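Hydrolase, putative (Plasmodium vivax, PDB 2B30) is of unproven function but belongs to the Cof-like haloacid dehalogenase hydrolases, and is probably a metal-dependent phosphatase. Local coordinates at residues I101-D104 and Y108-L111; N251-L256 and K273-C278; N197-F202 and L206-T211. All coordinates share one frame; numbering follows the deposited sequence.

Interaction 1: I101-D104 and Y108-L111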
loop_
_atom_site.group_PDB
_atom_site.type_symbol
_atom_site.label_atom_id
_atom_site.label_comp_id
_atom_site.label_asym_id
_atom_site.label_seq_id
_atom_site.Cartn_x
_atom_site.Cartn_y
_atom_site.Cartn_z
ATOM N N ILE A 101 -13.141 4.308 6.354
ATOM C CA ILE A 101 -14.580 4.078 6.203
ATOM C C ILE A 101 -14.926 3.888 4.729
ATOM O O ILE A 101 -14.590 4.729 3.902
ATOM C CB ILE A 101 -15.444 5.220 6.806
ATOM C CG1 ILE A 101 -15.223 5.305 8.307
ATOM C CG2 ILE A 101 -16.945 4.977 6.545
ATOM C CD1 ILE A 101 -15.875 6.513 8.956
ATOM N N VAL A 102 -15.619 2.794 4.418
ATOM C CA VAL A 102 -15.960 2.456 3.033
ATOM C C VAL A 102 -17.413 2.002 2.915
ATOM O O VAL A 102 -17.849 1.131 3.667
ATOM C CB VAL A 102 -15.052 1.329 2.497
ATOM C CG1 VAL A 102 -15.377 1.030 1.042
ATOM C CG2 VAL A 102 -13.592 1.698 2.654
ATOM N N TYR A 103 -18.149 2.594 1.975
ATOM C CA TYR A 103 -19.538 2.220 1.713
ATOM C C TYR A 103 -19.684 1.636 0.320
ATOM O O TYR A 103 -19.087 2.146 -0.638
ATOM C CB TYR A 103 -20.454 3.430 1.828
ATOM C CG TYR A 103 -20.490 4.028 3.207
ATOM C CD1 TYR A 103 -21.046 3.339 4.273
ATOM C CD2 TYR A 103 -19.977 5.292 3.446
ATOM C CE1 TYR A 103 -21.076 3.895 5.545
ATOM C CE2 TYR A 103 -20.006 5.855 4.715
ATOM C CZ TYR A 103 -20.556 5.155 5.748
ATOM O OH TYR A 103 -20.571 5.716 6.986
ATOM N N ASP A 104 -20.471 0.569 0.195
ATOM C CA ASP A 104 -20.790 0.049 -1.140
ATOM C C ASP A 104 -21.912 0.892 -1.741
ATOM O O ASP A 104 -22.428 1.805 -1.084
ATOM C CB ASP A 104 -21.084 -1.473 -1.150
ATOM C CG ASP A 104 -22.424 -1.863 -0.506
ATOM O OD1 ASP A 104 -23.187 -1.031 0.030
ATOM O OD2 ASP A 104 -22.707 -3.068 -0.536
ATOM N N TYR A 108 -23.864 -0.271 2.462
ATOM C CA TYR A 108 -23.329 -1.190 3.470
ATOM C C TYR A 108 -21.919 -0.774 3.900
ATOM O O TYR A 108 -21.091 -0.382 3.078
ATOM C CB TYR A 108 -23.313 -2.630 2.966
ATOM C CG TYR A 108 -22.823 -3.658 3.978
ATOM C CD1 TYR A 108 -23.703 -4.257 4.883
ATOM C CD2 TYR A 108 -21.485 -4.065 3.994
ATOM C CE1 TYR A 108 -23.258 -5.230 5.803
ATOM C CE2 TYR A 108 -21.027 -5.029 4.899
ATOM C CZ TYR A 108 -21.916 -5.610 5.808
ATOM O OH TYR A 108 -21.457 -6.564 6.711
ATOM N N THR A 109 -21.673 -0.862 5.205
ATOM C CA THR A 109 -20.393 -0.520 5.794
ATOM C C THR A 109 -19.422 -1.666 5.546
ATOM O O THR A 109 -19.462 -2.706 6.226
ATOM C CB THR A 109 -20.514 -0.268 7.306
ATOM O OG1 THR A 109 -21.374 0.846 7.538
ATOM C CG2 THR A 109 -19.162 0.043 7.904
ATOM N N LEU A 110 -18.566 -1.474 4.553
ATOM C CA LEU A 110 -17.542 -2.454 4.234
ATOM C C LEU A 110 -16.393 -2.347 5.226
ATOM O O LEU A 110 -15.696 -3.313 5.478
ATOM C CB LEU A 110 -17.044 -2.270 2.791
ATOM C CG LEU A 110 -18.020 -2.643 1.664
ATOM C CD1 LEU A 110 -17.465 -2.297 0.270
ATOM C CD2 LEU A 110 -18.324 -4.105 1.740
ATOM N N LEU A 111 -16.212 -1.176 5.810
ATOM C CA LEU A 111 -15.071 -0.940 6.674
ATOM C C LEU A 111 -15.292 0.308 7.492
ATOM O O LEU A 111 -15.629 1.366 6.950
ATOM C CB LEU A 111 -13.810 -0.760 5.826
ATOM C CG LEU A 111 -12.491 -0.854 6.594
ATOM C CD1 LEU A 111 -12.206 -2.282 7.084
ATOM C CD2 LEU A 111 -11.358 -0.354 5.700
#
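Val-102 is held by its backbone to two successive residues of the partner strand, Leu-110 and Leu-111, and so serves as a worked example of a classic beta bulge in an antiparallel hairpin. Strands 101-103 and 109-112 form one edge of the core sheet, where Leu-110 and Leu-111 pack on helix 225-235. Four hydrogen bonds tie the segments. Val-102 N donates one to Leu-111 O at 2.9 Å, and Val-102 O accepts one from Leu-110 N at 2.8 Å. Beyond the bulge, Asp-104 N bonds to Tyr-108 O. The turn is closed by the carboxylate of Asp-104, whose OD1 accepts from Tyr-108 N at 2.6 Å, the donor standing above the carboxylate plane; chi1 of 72° sets CG between the backbone N and the carbonyl carbon. Two CA-H...O contacts, from Ile-101 to Leu-111 O and from Tyr-103 to Tyr-108 O, supplement these.

Apolar contact falls on the Val-102 side. Its CG1 branch meets Leu-110 CD1 and its CG2 branch meets Leu-111 CB, each pair 4.0 Å apart. On the other face Tyr-103 and Thr-109 point the same way, with OG1 of Thr-109 at the ring edge, 3.7 Å from CE1 of Tyr-103; the phenol OH bonds to Glu-142.

The chemistry implies a hairpin held by backbone hydrogen bonds and one side-chain carboxylate: the extra residue shifts the register and so brings two leucines to one valine, while one carboxylate oxygen accepts from Tyr-108 N and, weakly, from Ile-106 N.

Interaction 2: N251-L256 and K273-C278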
loop_
_atom_site.group_PDB
_atom_site.type_symbol
_atom_site.label_atom_id
_atom_site.label_comp_id
_atom_site.label_asym_id
_atom_site.label_seq_id
_atom_site.Cartn_x
_atom_site.Cartn_y
_atom_site.Cartn_z
ATOM N N ASN A 251 -2.056 12.265 0.493
ATOM C CA ASN A 251 -2.970 11.149 0.768
ATOM C C ASN A 251 -3.573 10.501 -0.491
ATOM O O ASN A 251 -4.420 9.602 -0.386
ATOM C CB ASN A 251 -4.077 11.575 1.749
ATOM C CG ASN A 251 -5.006 12.609 1.173
ATOM O OD1 ASN A 251 -4.643 13.353 0.263
ATOM N ND2 ASN A 251 -6.216 12.660 1.696
ATOM N N ASP A 252 -3.138 10.957 -1.670
ATOM C CA ASP A 252 -3.536 10.357 -2.952
ATOM C C ASP A 252 -2.421 9.503 -3.576
ATOM O O ASP A 252 -2.655 8.787 -4.535
ATOM C CB ASP A 252 -3.917 11.452 -3.966
ATOM C CG ASP A 252 -5.093 12.292 -3.524
ATOM O OD1 ASP A 252 -6.150 11.714 -3.192
ATOM O OD2 ASP A 252 -4.966 13.536 -3.524
ATOM N N ILE A 253 -1.210 9.593 -3.054
ATOM C CA ILE A 253 -0.042 9.034 -3.743
ATOM C C ILE A 253 -0.086 7.517 -3.952
ATOM O O ILE A 253 0.332 7.017 -5.002
ATOM C CB ILE A 253 1.266 9.409 -3.003
ATOM C CG1 ILE A 253 1.519 10.910 -3.112
ATOM C CG2 ILE A 253 2.464 8.631 -3.554
ATOM C CD1 ILE A 253 2.408 11.388 -2.028
ATOM N N ALA A 254 -0.577 6.785 -2.960
ATOM C CA ALA A 254 -0.643 5.331 -3.068
ATOM C C ALA A 254 -1.648 4.899 -4.110
ATOM O O ALA A 254 -1.445 3.876 -4.742
ATOM C CB ALA A 254 -0.982 4.697 -1.747
ATOM N N MET A 255 -2.730 5.652 -4.289
ATOM C CA MET A 255 -3.700 5.297 -5.315
ATOM C C MET A 255 -3.265 5.792 -6.694
ATOM O O MET A 255 -3.649 5.209 -7.703
ATOM C CB MET A 255 -5.097 5.792 -4.964
ATOM C CG MET A 255 -5.355 7.255 -5.227
ATOM S SD MET A 255 -7.067 7.590 -4.824
ATOM C CE MET A 255 -7.182 9.338 -5.215
ATOM N N LEU A 256 -2.459 6.850 -6.746
ATOM C CA LEU A 256 -1.903 7.322 -8.017
ATOM C C LEU A 256 -0.760 6.416 -8.511
ATOM O O LEU A 256 -0.585 6.228 -9.721
ATOM C CB LEU A 256 -1.422 8.768 -7.886
ATOM C CG LEU A 256 -2.519 9.789 -7.558
ATOM C CD1 LEU A 256 -1.928 11.129 -7.115
ATOM C CD2 LEU A 256 -3.448 9.971 -8.742
ATOM N N LYS A 273 2.265 14.545 -8.682
ATOM C CA LYS A 273 2.483 14.696 -10.127
ATOM C C LYS A 273 3.389 13.604 -10.701
ATOM O O LYS A 273 3.148 13.127 -11.814
ATOM C CB LYS A 273 3.081 16.078 -10.452
ATOM C CG LYS A 273 2.068 17.235 -10.449
ATOM C CD LYS A 273 2.714 18.576 -10.838
ATOM C CE LYS A 273 1.671 19.690 -10.927
ATOM N NZ LYS A 273 2.207 20.993 -11.421
ATOM N N SER A 274 4.423 13.219 -9.944
ATOM C CA SER A 274 5.379 12.209 -10.396
ATOM C C SER A 274 4.865 10.785 -10.201
ATOM O O SER A 274 5.166 9.911 -11.013
ATOM C CB SER A 274 6.736 12.373 -9.708
ATOM O OG SER A 274 6.588 12.455 -8.310
ATOM N N HIS A 275 4.103 10.549 -9.136
ATOM C CA HIS A 275 3.621 9.198 -8.837
ATOM C C HIS A 275 2.478 8.786 -9.766
ATOM O O HIS A 275 2.271 7.592 -10.031
ATOM C CB HIS A 275 3.237 9.074 -7.360
ATOM C CG HIS A 275 4.412 8.847 -6.461
ATOM N ND1 HIS A 275 4.942 7.595 -6.240
ATOM C CD2 HIS A 275 5.176 9.709 -5.751
ATOM C CE1 HIS A 275 5.986 7.697 -5.437
ATOM N NE2 HIS A 275 6.147 8.968 -5.123
ATOM N N ALA A 276 1.760 9.783 -10.275
ATOM C CA ALA A 276 0.714 9.570 -11.267
ATOM C C ALA A 276 1.322 9.257 -12.624
ATOM O O ALA A 276 2.502 9.480 -12.837
ATOM C CB ALA A 276 -0.175 10.805 -11.362
ATOM N N LYS A 277 0.512 8.737 -13.537
ATOM C CA LYS A 277 0.978 8.411 -14.889
ATOM C C LYS A 277 1.123 9.687 -15.691
ATOM O O LYS A 277 2.053 9.847 -16.490
ATOM C CB LYS A 277 -0.020 7.501 -15.607
ATOM C CG LYS A 277 0.525 6.806 -16.856
ATOM C CD LYS A 277 -0.617 6.357 -17.773
ATOM C CE LYS A 277 -0.398 4.965 -18.374
ATOM N NZ LYS A 277 -1.567 4.537 -19.228
ATOM N N CYS A 278 0.188 10.601 -15.458
ATOM C CA CYS A 278 0.010 11.724 -16.331
ATOM C C CYS A 278 -0.527 12.928 -15.570
ATOM O O CYS A 278 -1.490 12.817 -14.810
ATOM C CB CYS A 278 -0.957 11.300 -17.419
ATOM S SG CYS A 278 -1.193 12.490 -18.698
#
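With chi1 of -68°, Ile-253 sets its CG2 methyl anti to the backbone N, and His-275, with chi1 of -81°, sets CG, and with it the root of the ring, beside its own backbone N; together these torsions bring methyl and ring into contact. The methyl lies over one ring face in a CH-pi contact, 3.6 Å from the centroid and 17° off the ring normal. It is displaced toward the rim, so that CG of His-275 is its nearest atom, at 3.5 Å from CG2 of Ile-253. A weak hydrogen bond between ND1 and Ser-257 OG may help to set the ring's rotation.

Next to this pair lies an aliphatic contact. Leu-256 points toward Ala-276, and their CB atoms lie 4.2 Å apart where the chain leaves helix 270-275. The carbonyl oxygens of Leu-256 and His-275 approach to 3.2 Å, but both are acceptors: Leu-256 O has the hydroxyl of Ser-262, and His-275 O has ND2 of Asn-204 of the second subunit.

The first part of helix 253-257 thus meets the C-terminal end of helix 270-275 and the residue after it, beside strand 261-264 of the Rossmann-like core. Asp-252, just ahead of helix 253-257, has been seen as a calcium ligand of this protein, though in this chain Asp-33, Asp-35 and Asp-248 hold the ion; it bonds to Asp-248 N and pairs with Lys-225, consistent with the acidic active-site motif of haloacid dehalogenase hydrolases.

Interaction 3: N197-F202 and L206-T211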
loop_
_atom_site.group_PDB
_atom_site.type_symbol
_atom_site.label_atom_id
_atom_site.label_comp_id
_atom_site.label_asym_id
_atom_site.label_seq_id
_atom_site.Cartn_x
_atom_site.Cartn_y
_atom_site.Cartn_z
ATOM N N ASN A 197 7.571 16.261 15.267
ATOM C CA ASN A 197 7.547 15.600 16.587
ATOM C C ASN A 197 6.429 14.575 16.707
ATOM O O ASN A 197 6.553 13.592 17.444
ATOM C CB ASN A 197 7.395 16.626 17.716
ATOM C CG ASN A 197 8.362 17.785 17.583
ATOM O OD1 ASN A 197 9.552 17.591 17.350
ATOM N ND2 ASN A 197 7.848 18.999 17.711
ATOM N N LEU A 198 5.331 14.821 15.995
ATOM C CA LEU A 198 4.207 13.886 15.961
ATOM C C LEU A 198 4.594 12.612 15.192
ATOM O O LEU A 198 4.349 11.491 15.654
ATOM C CB LEU A 198 2.977 14.558 15.332
ATOM C CG LEU A 198 1.602 13.905 15.479
ATOM C CD1 LEU A 198 1.210 13.713 16.939
ATOM C CD2 LEU A 198 0.565 14.758 14.760
ATOM N N LYS A 199 5.229 12.793 14.038
ATOM C CA LYS A 199 5.657 11.662 13.213
ATOM C C LYS A 199 6.724 10.766 13.852
ATOM O O LYS A 199 6.918 9.649 13.391
ATOM C CB LYS A 199 6.139 12.135 11.830
ATOM C CG LYS A 199 5.023 12.551 10.883
ATOM C CD LYS A 199 5.522 12.576 9.452
ATOM C CE LYS A 199 4.448 13.030 8.478
ATOM N NZ LYS A 199 4.972 13.103 7.087
ATOM N N GLN A 200 7.413 11.236 14.889
ATOM C CA GLN A 200 8.428 10.406 15.558
ATOM C C GLN A 200 7.939 9.843 16.890
ATOM O O GLN A 200 8.405 8.794 17.332
ATOM C CB GLN A 200 9.754 11.161 15.745
ATOM C CG GLN A 200 9.641 12.467 16.487
ATOM C CD GLN A 200 10.983 13.102 16.818
ATOM O OE1 GLN A 200 11.032 14.244 17.293
ATOM N NE2 GLN A 200 12.075 12.374 16.574
ATOM N N LYS A 201 7.019 10.541 17.544
ATOM C CA LYS A 201 6.371 9.987 18.728
ATOM C C LYS A 201 5.505 8.783 18.329
ATOM O O LYS A 201 5.461 7.781 19.052
ATOM C CB LYS A 201 5.522 11.045 19.437
ATOM N N PHE A 202 4.844 8.887 17.169
ATOM C CA PHE A 202 3.925 7.854 16.682
ATOM C C PHE A 202 4.333 7.322 15.299
ATOM O O PHE A 202 3.492 7.004 14.452
ATOM C CB PHE A 202 2.482 8.390 16.667
ATOM C CG PHE A 202 2.009 8.886 18.007
ATOM C CD1 PHE A 202 1.453 8.008 18.935
ATOM C CD2 PHE A 202 2.133 10.230 18.346
ATOM C CE1 PHE A 202 1.030 8.468 20.180
ATOM C CE2 PHE A 202 1.713 10.694 19.577
ATOM C CZ PHE A 202 1.157 9.813 20.497
ATOM N N LEU A 206 0.705 5.172 13.809
ATOM C CA LEU A 206 -0.405 5.914 13.217
ATOM C C LEU A 206 -0.025 6.350 11.810
ATOM O O LEU A 206 1.148 6.561 11.509
ATOM C CB LEU A 206 -0.723 7.180 14.029
ATOM C CG LEU A 206 -1.412 7.035 15.391
ATOM C CD1 LEU A 206 -1.302 8.330 16.194
ATOM C CD2 LEU A 206 -2.869 6.623 15.217
ATOM N N THR A 207 -1.034 6.479 10.962
ATOM C CA THR A 207 -0.905 7.135 9.675
ATOM C C THR A 207 -1.068 8.646 9.881
ATOM O O THR A 207 -2.113 9.103 10.357
ATOM C CB THR A 207 -2.010 6.626 8.746
ATOM O OG1 THR A 207 -1.863 5.213 8.588
ATOM C CG2 THR A 207 -1.978 7.315 7.391
ATOM N N ILE A 208 -0.043 9.420 9.546
ATOM C CA ILE A 208 -0.125 10.871 9.665
ATOM C C ILE A 208 0.147 11.522 8.316
ATOM O O ILE A 208 1.292 11.592 7.876
ATOM C CB ILE A 208 0.872 11.439 10.706
ATOM C CG1 ILE A 208 0.630 10.844 12.097
ATOM C CG2 ILE A 208 0.764 12.961 10.778
ATOM C CD1 ILE A 208 1.798 10.015 12.626
ATOM N N PHE A 209 -0.910 12.003 7.668
ATOM C CA PHE A 209 -0.758 12.780 6.446
ATOM C C PHE A 209 -0.774 14.268 6.761
ATOM O O PHE A 209 -1.317 14.696 7.780
ATOM C CB PHE A 209 -1.859 12.452 5.438
ATOM C CG PHE A 209 -1.725 11.086 4.804
ATOM C CD1 PHE A 209 -0.595 10.755 4.055
ATOM C CD2 PHE A 209 -2.740 10.138 4.929
ATOM C CE1 PHE A 209 -0.470 9.497 3.458
ATOM C CE2 PHE A 209 -2.620 8.880 4.329
ATOM C CZ PHE A 209 -1.487 8.560 3.592
ATOM N N THR A 210 -0.160 15.042 5.869
ATOM C CA THR A 210 -0.122 16.491 5.958
ATOM C C THR A 210 -1.007 17.071 4.864
ATOM O O THR A 210 -0.824 16.759 3.687
ATOM C CB THR A 210 1.314 17.006 5.805
ATOM O OG1 THR A 210 2.102 16.501 6.886
ATOM C CG2 THR A 210 1.362 18.521 5.838
ATOM N N THR A 211 -1.966 17.905 5.265
ATOM C CA THR A 211 -2.917 18.535 4.339
ATOM C C THR A 211 -2.167 19.531 3.467
ATOM O O THR A 211 -1.040 19.919 3.789
ATOM C CB THR A 211 -4.075 19.254 5.112
ATOM O OG1 THR A 211 -4.767 18.303 5.931
ATOM C CG2 THR A 211 -5.099 19.885 4.181
#
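Helix 197-201 and strand 206-210 run nearly antiparallel, at 164° between their directions, with axes 9.3 Å apart at closest approach, and a short connection takes the chain from one to the other. As the helix ends, Phe-202 O accepts a weak hydrogen bond from Leu-206 N, long at 3.4 Å and bent to 131° at the hydrogen.

Ile-208 is the middle of the side-chain contact. Its CB points toward the helix and its two branches diverge: CG2 faces CD2 of Leu-198, 4.4 Å away, while CD1 reaches back to Phe-202, 3.9 Å from the carbonyl O. Chi1 of -59° sets CG1 beside the backbone N, and the second torsion then directs CD1 to Phe-202.

Phe-202 and Leu-206 lie alongside one another and point the same way. Leu-206 CD1 touches Phe-202 CB at 3.8 Å and is equally near CG, meeting the ring at a slant. The far end of the phenyl turns from the strand to Tyr-126 of helix 117-129, with which it makes an edge-to-face stack; the same helix receives Leu-198 and, through Leu-123, Leu-206.

Lys-199 brings a different chemistry. Beyond CG its chain is extended and slants across toward the strand, so that CE comes to 3.5 Å from Ile-208 O. NZ ends 4.5 Å from Thr-210 OG1, too far for a bond.

Such a contact illustrates how a helix can cover the outermost strand of a sheet with little polar help. One weak backbone bond spans the turn, and cohesion comes mainly from branched aliphatic groups and a phenylalanine, while the lysine lays its methylenes at the border and carries its charge past the apolar patch.

Along the chain the order is interaction 1, interaction 3, interaction 2. Interactions 1 and 2 belong to the same eight-stranded core: the hairpin 101-104/108-111 forms one margin, and residues 273-278 lead into strand 278-279 at the other, with about 24 Å between centres. Interaction 3 lies on the separate six-stranded sheet, at its outermost strand, its centre about 25 Å from that of interaction 1 and about 20 Å from that of interaction 2. Interactions 2 and 3 touch, Asn-251 CB packing against Phe-209 CD2 at 3.7 Å, whereas interaction 1 touches neither. The second sheet, inserted within the core sequence as the cap of Cof-like hydrolases, therefore meets the core next to the calcium-binding acidic loop, probably bordering the active site.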